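Local coordinates for protein putative short-chain oxidoreductase (Thermus thermophilus, PDB 2YUT) that binds NADP(+) in a Rossmann-fold domain and is probably an oxidoreductase of the short-chain dehydrogenase/reductase family, with its substrate and reaction not established, at residues 93-96 with 97-101; 119-123 with 124-128; 37-41 with 42-46; 177-180 with 181-184; 150-154 with 155-159. All blocks are in the same frame, centred on the assembly; numbering follows the deposited sequence.

Contact 1: 93-96 with 97-101; sequences MLAA and HLLTA
The imidazole ring of H97 is met by M93 at its edge: the backbone O of M93 lies almost in the ring plane, 2.9 Å from H97 ND1. The selenium of M93, present as selenomethionine, also sits at the edge, with SE 4.8 Å from the centroid of the H97 ring, 76° off the ring normal and nearest to CE1. Beyond the segment, the ring of Y134 meets the imidazole at about a right angle, and K138 and the bound NADP touch it too. With chi1 at -62°, CG of H97 lies beside its own backbone N, turning ND1 back onto the carbonyl one turn earlier. M93 O is therefore gripped twice, by ND1 and by the H97 amide, which arrive from opposite faces of the carbonyl plane; the ND1 bond fixes the ring's rotation. All this happens within helix 89-107, where a wider pi-type turn spans 97-99 and L94 O accepts from both L98 N (2.8 Å) and L99 N (3.0 Å). Aliphatic residues suit the flank that faces the second subunit: L94 CD1 packs on L98 CD2 at 3.9 Å, and L94 also meets L94 of that subunit. The small A95 lets L99 CD1 approach its CB. T100, short and hydroxyl-bearing, bonds through OG1 to A96 O at 2.7 Å from above the carbonyl plane, and OG1 is also hydrogen-bonded to H72 NE2.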
# COMPACT_ATOMS: atom_id res chain seq x y z
N MSE A 93 -8.29 -5.95 0.16
CA MSE A 93 -6.94 -6.34 -0.22
C MSE A 93 -5.91 -5.84 0.79
O MSE A 93 -5.02 -6.59 1.20
CB MSE A 93 -6.60 -5.81 -1.61
CG MSE A 93 -7.30 -6.55 -2.75
SE MSE A 93 -6.86 -8.46 -2.82
CE MSE A 93 -8.48 -9.15 -2.02
N LEU A 94 -6.03 -4.57 1.18
CA LEU A 94 -5.11 -3.99 2.16
C LEU A 94 -5.24 -4.68 3.51
O LEU A 94 -4.25 -4.90 4.20
CB LEU A 94 -5.38 -2.48 2.31
CG LEU A 94 -4.72 -1.55 1.28
CD1 LEU A 94 -3.22 -1.59 1.47
CD2 LEU A 94 -5.08 -1.96 -0.14
N ALA A 95 -6.47 -5.02 3.89
CA ALA A 95 -6.70 -5.69 5.16
C ALA A 95 -6.06 -7.08 5.16
O ALA A 95 -5.33 -7.44 6.08
CB ALA A 95 -8.20 -5.81 5.43
N ALA A 96 -6.33 -7.85 4.11
CA ALA A 96 -5.80 -9.20 4.00
C ALA A 96 -4.28 -9.26 3.90
O ALA A 96 -3.65 -10.07 4.58
CB ALA A 96 -6.43 -9.91 2.80
N HIS A 97 -3.69 -8.41 3.06
CA HIS A 97 -2.24 -8.43 2.87
C HIS A 97 -1.40 -7.59 3.83
O HIS A 97 -0.38 -8.07 4.34
CB HIS A 97 -1.87 -8.00 1.45
CG HIS A 97 -2.39 -8.91 0.38
ND1 HIS A 97 -3.67 -8.82 -0.10
CD2 HIS A 97 -1.79 -9.90 -0.31
CE1 HIS A 97 -3.84 -9.72 -1.06
NE2 HIS A 97 -2.71 -10.38 -1.21
N LEU A 98 -1.81 -6.35 4.07
CA LEU A 98 -1.05 -5.44 4.92
C LEU A 98 -1.39 -5.41 6.40
O LEU A 98 -0.49 -5.50 7.24
CB LEU A 98 -1.14 -4.01 4.35
CG LEU A 98 -0.42 -2.90 5.12
CD1 LEU A 98 1.08 -3.15 5.08
CD2 LEU A 98 -0.75 -1.54 4.52
N LEU A 99 -2.66 -5.25 6.73
CA LEU A 99 -3.05 -5.18 8.13
C LEU A 99 -2.72 -6.48 8.87
O LEU A 99 -2.26 -6.44 10.01
CB LEU A 99 -4.54 -4.84 8.26
CG LEU A 99 -4.95 -3.48 7.69
CD1 LEU A 99 -6.39 -3.19 8.10
CD2 LEU A 99 -4.04 -2.37 8.21
N THR A 100 -2.95 -7.62 8.23
CA THR A 100 -2.64 -8.90 8.89
C THR A 100 -1.15 -8.93 9.24
O THR A 100 -0.78 -9.28 10.35
CB THR A 100 -2.95 -10.11 7.98
OG1 THR A 100 -2.16 -10.03 6.78
CG2 THR A 100 -4.44 -10.14 7.62
N ALA A 101 -0.32 -8.53 8.28
CA ALA A 101 1.13 -8.51 8.45
C ALA A 101 1.58 -7.50 9.50
O ALA A 101 2.44 -7.79 10.33
CB ALA A 101 1.80 -8.20 7.11

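Contact 2: 119-123 with 124-128. With NAP (NADP nicotinamide-adenine-dinucleotide phosphate), chain B.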
# COMPACT_ATOMS: atom_id res chain seq x y z
N PHE A 119 5.30 -12.30 1.93
CA PHE A 119 5.23 -12.47 0.49
C PHE A 119 4.73 -11.22 -0.25
O PHE A 119 3.62 -10.74 -0.02
CB PHE A 119 4.33 -13.67 0.19
CG PHE A 119 4.82 -14.96 0.81
CD1 PHE A 119 5.72 -15.78 0.13
CD2 PHE A 119 4.44 -15.31 2.10
CE1 PHE A 119 6.23 -16.94 0.73
CE2 PHE A 119 4.95 -16.46 2.72
CZ PHE A 119 5.85 -17.28 2.03
N GLY A 120 5.58 -10.70 -1.14
CA GLY A 120 5.21 -9.53 -1.91
C GLY A 120 4.81 -9.96 -3.31
O GLY A 120 4.06 -10.92 -3.47
N ALA A 121 5.32 -9.26 -4.32
CA ALA A 121 5.00 -9.61 -5.70
C ALA A 121 5.91 -8.91 -6.70
O ALA A 121 6.41 -7.82 -6.44
CB ALA A 121 3.55 -9.25 -6.01
N TYR A 122 6.13 -9.56 -7.84
CA TYR A 122 6.94 -8.98 -8.90
C TYR A 122 6.09 -7.85 -9.47
O TYR A 122 5.01 -8.09 -10.00
CB TYR A 122 7.23 -10.02 -9.98
CG TYR A 122 8.28 -11.04 -9.59
CD1 TYR A 122 9.60 -10.66 -9.40
CD2 TYR A 122 7.94 -12.38 -9.40
CE1 TYR A 122 10.57 -11.58 -9.04
CE2 TYR A 122 8.91 -13.31 -9.04
CZ TYR A 122 10.22 -12.91 -8.86
OH TYR A 122 11.19 -13.82 -8.50
N PRO A 123 6.56 -6.59 -9.35
CA PRO A 123 5.86 -5.40 -9.85
C PRO A 123 5.30 -5.51 -11.27
O PRO A 123 4.12 -5.24 -11.50
CB PRO A 123 6.91 -4.31 -9.73
CG PRO A 123 7.69 -4.74 -8.53
CD PRO A 123 7.86 -6.22 -8.76
N ARG A 124 6.15 -5.90 -12.22
CA ARG A 124 5.72 -6.01 -13.61
C ARG A 124 4.59 -7.01 -13.81
O ARG A 124 3.81 -6.90 -14.76
CB ARG A 124 6.90 -6.40 -14.50
CG ARG A 124 8.08 -5.45 -14.44
CD ARG A 124 9.13 -5.82 -15.48
NE ARG A 124 10.39 -5.11 -15.28
CZ ARG A 124 11.17 -5.27 -14.22
NH1 ARG A 124 10.83 -6.12 -13.26
NH2 ARG A 124 12.30 -4.59 -14.12
N TYR A 125 4.49 -7.99 -12.92
CA TYR A 125 3.47 -9.02 -13.02
C TYR A 125 2.10 -8.67 -12.44
O TYR A 125 1.08 -9.10 -12.97
CB TYR A 125 3.97 -10.32 -12.39
CG TYR A 125 4.90 -11.11 -13.29
CD1 TYR A 125 6.03 -10.51 -13.84
CD2 TYR A 125 4.63 -12.44 -13.60
CE1 TYR A 125 6.86 -11.21 -14.71
CE2 TYR A 125 5.46 -13.15 -14.46
CZ TYR A 125 6.58 -12.53 -15.01
OH TYR A 125 7.39 -13.23 -15.88
N VAL A 126 2.08 -7.90 -11.36
CA VAL A 126 0.81 -7.55 -10.73
C VAL A 126 0.30 -6.15 -11.07
O VAL A 126 -0.90 -5.89 -11.03
CB VAL A 126 0.89 -7.71 -9.20
CG1 VAL A 126 1.22 -9.16 -8.84
CG2 VAL A 126 1.95 -6.77 -8.63
N GLN A 127 1.21 -5.24 -11.39
CA GLN A 127 0.82 -3.88 -11.73
C GLN A 127 0.29 -3.80 -13.16
O GLN A 127 0.91 -3.20 -14.04
CB GLN A 127 2.00 -2.93 -11.53
CG GLN A 127 2.22 -2.60 -10.05
CD GLN A 127 3.58 -2.01 -9.78
OE1 GLN A 127 4.22 -1.44 -10.66
NE2 GLN A 127 4.04 -2.13 -8.53
N VAL A 128 -0.87 -4.42 -13.36
CA VAL A 128 -1.53 -4.48 -14.66
C VAL A 128 -3.03 -4.31 -14.49
O VAL A 128 -3.57 -4.49 -13.39
CB VAL A 128 -1.25 -5.84 -15.35
CG1 VAL A 128 0.24 -6.13 -15.36
CG2 VAL A 128 -1.99 -6.96 -14.62
PA NAP B . -4.37 -19.11 -0.47
O1A NAP B . -5.77 -18.43 -0.89
O2A NAP B . -4.26 -20.52 -0.88
O5B NAP B . -4.26 -18.92 1.12
C5B NAP B . -4.50 -17.65 1.72
C4B NAP B . -4.36 -17.74 3.24
O4B NAP B . -4.59 -16.44 3.79
C3B NAP B . -5.44 -18.67 3.82
O3B NAP B . -4.88 -19.47 4.86
C2B NAP B . -6.44 -17.68 4.40
O2B NAP B . -7.10 -18.27 5.52
C1B NAP B . -5.45 -16.64 4.92
N9A NAP B . -6.16 -15.39 5.28
C8A NAP B . -6.80 -14.59 4.44
N7A NAP B . -7.34 -13.57 5.11
C5A NAP B . -7.05 -13.73 6.39
C6A NAP B . -7.35 -13.03 7.55
N6A NAP B . -8.08 -11.92 7.49
N1A NAP B . -6.89 -13.48 8.73
C2A NAP B . -6.17 -14.59 8.79
N3A NAP B . -5.86 -15.28 7.72
C4A NAP B . -6.29 -14.89 6.51
O3 NAP B . -3.24 -18.16 -1.11
PN NAP B . -1.71 -18.63 -1.33
O1N NAP B . -1.49 -18.93 -2.76
O2N NAP B . -1.35 -19.66 -0.32
O5D NAP B . -0.88 -17.29 -1.01
C5D NAP B . -0.11 -17.17 0.19
C4D NAP B . 0.71 -15.87 0.20
O4D NAP B . 1.55 -15.91 -0.97
C3D NAP B . -0.20 -14.65 0.03
O3D NAP B . 0.41 -13.48 0.58
C2D NAP B . -0.27 -14.54 -1.49
O2D NAP B . -0.63 -13.22 -1.90
C1D NAP B . 1.20 -14.79 -1.80
N1N NAP B . 1.46 -15.04 -3.23
C2N NAP B . 0.76 -16.05 -3.90
C3N NAP B . 1.00 -16.28 -5.25
C7N NAP B . 0.24 -17.39 -5.99
O7N NAP B . 0.30 -17.50 -7.21
N7N NAP B . -0.48 -18.19 -5.20
C4N NAP B . 1.94 -15.51 -5.93
C5N NAP B . 2.64 -14.51 -5.27
C6N NAP B . 2.40 -14.27 -3.92
P2B NAP B . -8.48 -19.08 5.38
O1X NAP B . -8.40 -19.93 4.01
O2X NAP B . -8.47 -20.15 6.58
O3X NAP B . -9.67 -18.19 5.42
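Y122 and P123 start a single helical turn that V126 and Q127 close, in the loop that follows strand 114-119 of the Rossmann fold. Y122 is the N-cap, and proline, which has no amide hydrogen to give, suits the first position of the turn. Among the backbone hydrogen bonds, Y122 O accepts twice: V126 N comes nearly end-on to the carbonyl at 3.2 Å, whereas Y125 N arrives at 3.0 Å from above its plane, 52° out. P123 O takes Q127 N at 2.9 Å. Q127 then leaves the helix as the centre of an inverse gamma turn, which a weak bond from V128 N to V126 O closes. Outside the turn, F119 O accepts a hydrogen bond from K138 NZ. Apolar contacts come next. A121 CB lies against V126 CG1 at 3.7 Å, with V126 CG2 close beside it; compact apolar groups suit this place, where V126 also packs on Y134 and A135 of helix 132-153. Y134 and K138 of that helix have the spacing of the family's Tyr-x-x-x-Lys signature. Y122 CB meets Y125 CB and CD1. The extended Q127 chain lies back along the proline, its amide in van der Waals contact with the ring, NE2 3.8 Å from P123 CB. Two contacts reach the cofactor. F119 CB is 3.8 Å from O4D of the NADP, a distance that suits packing against the ribose. G120, bare of a side chain, brings its O to 3.8 Å from the nicotinamide atom C6N.

Contact 3: 37-41 with 42-46; sequences ELARE and VGARA
A39 and A46 meet across the end of helix 32-42, where a Schellman motif turns the chain back into strand 45-46 of a beta-alpha-beta unit. The methyl of A39 points at that of A46, which comes in across it, A39 CB to A46 CB at 3.7 Å, and the small size of both residues suits this close approach of helix and returning strand. A44 adds its methyl from the turn, and its carbonyl O lies 3.6 Å from A39 CB. A44 also packs against L25 and L27 of strand 24-28, linking the turn to the neighbouring strand.

V42 is oriented differently, its side chain lying back over the last turn. With chi1 at -59°, CG1 lies beside its own backbone N and CG2 is set between N and the carbonyl carbon, which brings CG2 to 3.2 Å from L38 O. L38, reaching round from the turn before, sends CD1 towards V42 CG1 and also rests on L27 and on A17 of helix 11-19. E41 runs aslant to V42; its chain is extended beyond CG and ends in a salt bridge from OE2 to R18 NE, so a long acidic residue fits this outer edge.

Positive phi at G43, 68°, is a backbone conformation that a residue without CB adopts readily. It allows the two bonds back into the helix: a weak one from G43 N to R40 O, and a short one from A44 N to A39 O at 2.7 Å, the donor tilted 24° from the carbonyl plane.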
# COMPACT_ATOMS: atom_id res chain seq x y z
N GLU A 37 -7.34 -30.15 11.42
CA GLU A 37 -6.95 -31.42 10.81
C GLU A 37 -5.50 -31.40 10.33
O GLU A 37 -4.78 -32.39 10.48
CB GLU A 37 -7.89 -31.78 9.65
CG GLU A 37 -7.54 -33.12 8.94
CD GLU A 37 -7.34 -34.28 9.92
OE1 GLU A 37 -8.27 -34.58 10.71
OE2 GLU A 37 -6.24 -34.91 9.91
N LEU A 38 -5.08 -30.28 9.74
CA LEU A 38 -3.70 -30.15 9.26
C LEU A 38 -2.77 -30.17 10.47
O LEU A 38 -1.76 -30.88 10.48
CB LEU A 38 -3.50 -28.84 8.49
CG LEU A 38 -2.06 -28.52 8.07
CD1 LEU A 38 -1.55 -29.61 7.13
CD2 LEU A 38 -2.01 -27.17 7.37
N ALA A 39 -3.12 -29.40 11.49
CA ALA A 39 -2.31 -29.34 12.70
C ALA A 39 -2.14 -30.74 13.30
O ALA A 39 -1.05 -31.13 13.69
CB ALA A 39 -2.96 -28.40 13.72
N ARG A 40 -3.23 -31.50 13.34
CA ARG A 40 -3.20 -32.86 13.88
C ARG A 40 -2.31 -33.75 13.01
O ARG A 40 -1.50 -34.52 13.52
CB ARG A 40 -4.61 -33.45 13.92
CG ARG A 40 -4.67 -34.88 14.44
CD ARG A 40 -6.05 -35.48 14.22
NE ARG A 40 -6.11 -36.89 14.59
CZ ARG A 40 -7.13 -37.69 14.30
NH1 ARG A 40 -7.09 -38.97 14.68
NH2 ARG A 40 -8.18 -37.23 13.64
N GLU A 41 -2.47 -33.62 11.70
CA GLU A 41 -1.69 -34.40 10.75
C GLU A 41 -0.19 -34.18 10.93
O GLU A 41 0.59 -35.13 10.84
CB GLU A 41 -2.07 -34.02 9.32
CG GLU A 41 -1.25 -34.73 8.24
CD GLU A 41 -1.36 -34.04 6.89
OE1 GLU A 41 -2.49 -33.67 6.51
OE2 GLU A 41 -0.31 -33.88 6.22
N VAL A 42 0.22 -32.94 11.17
CA VAL A 42 1.64 -32.65 11.33
C VAL A 42 2.11 -32.49 12.77
O VAL A 42 3.25 -32.11 13.01
CB VAL A 42 2.03 -31.40 10.53
CG1 VAL A 42 1.72 -31.62 9.06
CG2 VAL A 42 1.29 -30.17 11.05
N GLY A 43 1.23 -32.79 13.73
CA GLY A 43 1.62 -32.68 15.12
C GLY A 43 1.85 -31.26 15.60
O GLY A 43 2.67 -31.02 16.50
N ALA A 44 1.13 -30.30 15.02
CA ALA A 44 1.27 -28.90 15.40
C ALA A 44 0.12 -28.43 16.29
O ALA A 44 -0.83 -29.17 16.56
CB ALA A 44 1.35 -28.03 14.16
N ARG A 45 0.22 -27.18 16.74
CA ARG A 45 -0.83 -26.59 17.55
C ARG A 45 -1.69 -25.72 16.64
O ARG A 45 -1.16 -24.96 15.84
CB ARG A 45 -0.22 -25.75 18.67
CG ARG A 45 0.19 -26.56 19.87
CD ARG A 45 0.80 -25.68 20.92
NE ARG A 45 2.17 -25.32 20.59
CZ ARG A 45 2.82 -24.31 21.15
NH1 ARG A 45 2.20 -23.56 22.05
NH2 ARG A 45 4.08 -24.06 20.82
N ALA A 46 -3.01 -25.86 16.75
CA ALA A 46 -3.95 -25.08 15.93
C ALA A 46 -4.51 -23.90 16.72
O ALA A 46 -5.15 -24.08 17.76
CB ALA A 46 -5.10 -25.97 15.45

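Contact 4: 177-180 with 181-184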
# COMPACT_ATOMS: atom_id res chain seq x y z
N GLY A 177 -8.70 -19.77 -11.81
CA GLY A 177 -7.70 -20.81 -11.72
C GLY A 177 -6.29 -20.31 -11.99
O GLY A 177 -6.13 -19.25 -12.60
N PRO A 178 -5.25 -21.03 -11.55
CA PRO A 178 -3.85 -20.64 -11.75
C PRO A 178 -3.46 -20.58 -13.22
O PRO A 178 -3.98 -21.32 -14.05
CB PRO A 178 -3.07 -21.73 -11.01
CG PRO A 178 -4.04 -22.21 -9.97
CD PRO A 178 -5.33 -22.26 -10.74
N PRO A 179 -2.53 -19.68 -13.57
CA PRO A 179 -2.09 -19.57 -14.96
C PRO A 179 -1.22 -20.76 -15.35
O PRO A 179 -0.85 -21.57 -14.50
CB PRO A 179 -1.31 -18.26 -14.98
CG PRO A 179 -0.71 -18.24 -13.62
CD PRO A 179 -1.86 -18.67 -12.74
N LYS A 180 -0.91 -20.87 -16.63
CA LYS A 180 -0.09 -21.96 -17.14
C LYS A 180 1.31 -21.88 -16.53
O LYS A 180 1.86 -20.80 -16.37
CB LYS A 180 -0.02 -21.87 -18.67
CG LYS A 180 0.38 -23.17 -19.35
CD LYS A 180 0.22 -23.06 -20.86
CE LYS A 180 0.46 -24.40 -21.54
NZ LYS A 180 0.27 -24.33 -23.01
N GLY A 181 1.87 -23.04 -16.19
CA GLY A 181 3.20 -23.07 -15.62
C GLY A 181 3.33 -22.68 -14.16
O GLY A 181 4.44 -22.51 -13.65
N ALA A 182 2.20 -22.52 -13.46
CA ALA A 182 2.25 -22.15 -12.05
C ALA A 182 2.92 -23.26 -11.23
O ALA A 182 2.61 -24.44 -11.41
CB ALA A 182 0.85 -21.89 -11.52
N LEU A 183 3.84 -22.88 -10.35
CA LEU A 183 4.56 -23.85 -9.52
C LEU A 183 3.64 -24.57 -8.56
O LEU A 183 2.56 -24.08 -8.23
CB LEU A 183 5.63 -23.15 -8.68
CG LEU A 183 6.70 -22.29 -9.36
CD1 LEU A 183 7.58 -21.68 -8.28
CD2 LEU A 183 7.52 -23.13 -10.32
N SER A 184 4.06 -25.75 -8.12
CA SER A 184 3.29 -26.50 -7.15
C SER A 184 3.61 -25.79 -5.85
O SER A 184 4.73 -25.29 -5.67
CB SER A 184 3.77 -27.96 -7.08
OG SER A 184 5.12 -28.04 -6.67
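A182 lays its methyl against P178 and near the oxygen end of the P179 carbonyl, its CB 4.0 Å from P178 CB and 3.4 Å from P179 O. The chain between them makes a type II beta turn running from P179 to A182, in the long loop between strand 158-162 and helix 185-196. In the short-chain dehydrogenase fold the region after this strand commonly borders the substrate side of the pocket, and the surroundings are consistent with that: P178 and P179 both touch W172, an NADP-binding residue.

Rigid rings suit the entry to the turn, because each proline restricts its own phi, and with psi near 150-170° the chain enters the turn extended. The single methyl carbon of A182 fits against CB of P178; A182 CB also comes within 4.4 Å of P179 CD. K180 and G181 occupy the two central corners. At G181 phi is 78°, and a CB there would collide with K180 O, so a residue lacking one fits the second corner. K180 suits the exposed first corner: its CG stands opposite its own backbone N, chi1 -160°, which sets CG 3.5 Å from G181 N, and the chain runs out fully extended from there.

Past the turn, L183 pairs its backbone with A166 and A168, and S184 is the N-cap of helix 185-196, its OG hydrogen-bonded to the N of E187. The closing bond of the turn itself is weak: A182 N reaches P179 O at 3.4 Å, with an angle of 145° at the hydrogen.

Contact 5: 150-154 with 155-159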
# COMPACT_ATOMS: atom_id res chain seq x y z
N LYS A 150 15.34 -2.11 9.49
CA LYS A 150 16.35 -1.75 10.48
C LYS A 150 15.82 -1.79 11.91
O LYS A 150 16.57 -2.04 12.85
CB LYS A 150 16.93 -0.36 10.18
CG LYS A 150 17.68 -0.30 8.87
CD LYS A 150 18.20 1.10 8.57
CE LYS A 150 19.24 1.55 9.58
NZ LYS A 150 19.84 2.85 9.19
N GLU A 151 14.53 -1.53 12.08
CA GLU A 151 13.92 -1.58 13.40
C GLU A 151 14.02 -2.99 13.96
O GLU A 151 14.43 -3.19 15.11
CB GLU A 151 12.44 -1.18 13.34
CG GLU A 151 12.19 0.29 13.07
CD GLU A 151 10.70 0.62 13.07
OE1 GLU A 151 10.01 0.26 14.04
OE2 GLU A 151 10.23 1.24 12.09
N LEU A 152 13.65 -3.97 13.15
CA LEU A 152 13.68 -5.37 13.56
C LEU A 152 15.09 -5.92 13.73
O LEU A 152 15.35 -6.70 14.64
CB LEU A 152 12.90 -6.22 12.55
CG LEU A 152 11.38 -6.25 12.73
CD1 LEU A 152 11.03 -7.05 13.98
CD2 LEU A 152 10.82 -4.83 12.83
N LEU A 153 16.01 -5.50 12.87
CA LEU A 153 17.39 -5.96 12.95
C LEU A 153 17.98 -5.57 14.30
O LEU A 153 18.84 -6.27 14.84
CB LEU A 153 18.23 -5.37 11.82
CG LEU A 153 19.63 -5.96 11.64
CD1 LEU A 153 19.55 -7.47 11.42
CD2 LEU A 153 20.30 -5.29 10.45
N ARG A 154 17.50 -4.46 14.86
CA ARG A 154 17.97 -3.98 16.15
C ARG A 154 17.60 -4.98 17.24
O ARG A 154 18.25 -5.05 18.28
CB ARG A 154 17.35 -2.62 16.46
CG ARG A 154 17.74 -1.51 15.49
CD ARG A 154 16.83 -0.31 15.65
NE ARG A 154 17.12 0.74 14.68
CZ ARG A 154 16.35 1.81 14.49
NH1 ARG A 154 15.24 1.97 15.20
NH2 ARG A 154 16.68 2.72 13.58
N GLU A 155 16.54 -5.75 16.99
CA GLU A 155 16.09 -6.76 17.94
C GLU A 155 16.72 -8.11 17.59
O GLU A 155 16.43 -9.12 18.22
CB GLU A 155 14.56 -6.91 17.90
CG GLU A 155 13.78 -5.70 18.35
CD GLU A 155 12.28 -5.95 18.33
OE1 GLU A 155 11.81 -6.89 19.01
OE2 GLU A 155 11.56 -5.20 17.63
N GLY A 156 17.57 -8.11 16.57
CA GLY A 156 18.21 -9.34 16.14
C GLY A 156 17.30 -10.18 15.26
O GLY A 156 17.49 -11.38 15.12
N VAL A 157 16.30 -9.52 14.66
CA VAL A 157 15.34 -10.21 13.80
C VAL A 157 15.52 -9.84 12.33
O VAL A 157 15.62 -8.66 11.99
CB VAL A 157 13.90 -9.87 14.22
CG1 VAL A 157 12.91 -10.60 13.33
CG2 VAL A 157 13.69 -10.25 15.68
N HIS A 158 15.55 -10.85 11.48
CA HIS A 158 15.72 -10.63 10.05
C HIS A 158 14.42 -10.76 9.28
O HIS A 158 13.80 -11.83 9.29
CB HIS A 158 16.73 -11.61 9.47
CG HIS A 158 18.04 -11.63 10.19
ND1 HIS A 158 18.21 -12.30 11.39
CD2 HIS A 158 19.23 -11.06 9.91
CE1 HIS A 158 19.46 -12.14 11.80
NE2 HIS A 158 20.09 -11.39 10.92
N LEU A 159 14.02 -9.68 8.61
CA LEU A 159 12.81 -9.70 7.81
C LEU A 159 13.21 -10.14 6.41
O LEU A 159 14.19 -9.63 5.85
CB LEU A 159 12.18 -8.30 7.74
CG LEU A 159 11.65 -7.70 9.04
CD1 LEU A 159 11.09 -6.30 8.75
CD2 LEU A 159 10.57 -8.59 9.63
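The carbonyl O of L152 is gripped by two amides, E155 N at 2.8 Å and V157 N at 3.0 Å, which come in from opposite faces of its plane. Neither lies in that plane: E155 N stands 59° out of it and V157 N 41°. A third bond, G156 N to L153 O at 2.8 Å, ties the next residue back into the last turn of the helix.

Next to these bonds the apolar side chains pack together. L152 and V157 lie side by side and point the same way, with L152 CD1 4.0 Å from V157 CB. L159 crosses L152 at about a right angle, its CD2 meeting L152 CG at 4.0 Å. Leucine suits both places because each also packs on L105 of helix 89-107, in the buried layer between helix and sheet. On the outer side L153 has its CG opposite the backbone N, chi1 -170°, which carries CD1 to within 3.9 Å of CD2 of the H158 ring.

The acidic residues face the second subunit. E155 CB lies close to L152 O, 3.4 Å away, while OE2 forms a salt bridge with NE of R83 of the second subunit, and OE1 of E151 accepts from V82 N of that subunit; glutamate is long enough to reach across in both cases.

At G156 phi is positive, a conformation open to a residue with no side chain. The paired bonds from G156 N and V157 N back to L153 and L152 make a Schellman motif, which here passes the chain from helix 132-153 into strand 158-162 of the Rossmann sheet.

In the fold
Contacts 1 and 2 both touch the NADP and come within about 5 Å of each other at their nearest atoms; K138, an NADP-binding residue, adjoins both. Contact 4 approaches the same pocket through W172, the side chain of P179 lying about 6 Å from the cofactor, and its nearest atoms are about 8 Å from contact 2. Contacts 3 and 5 repeat one device, a Schellman turn from helix into strand, at strands 45-46 and 158-162, the outermost of the sheet within this chain; their centres are 30 Å apart. Contact 5 lies away from the annotated sites but, like contacts 1 and 2, meets the second subunit, whereas contacts 3 and 4 touch no other chain of the assembly.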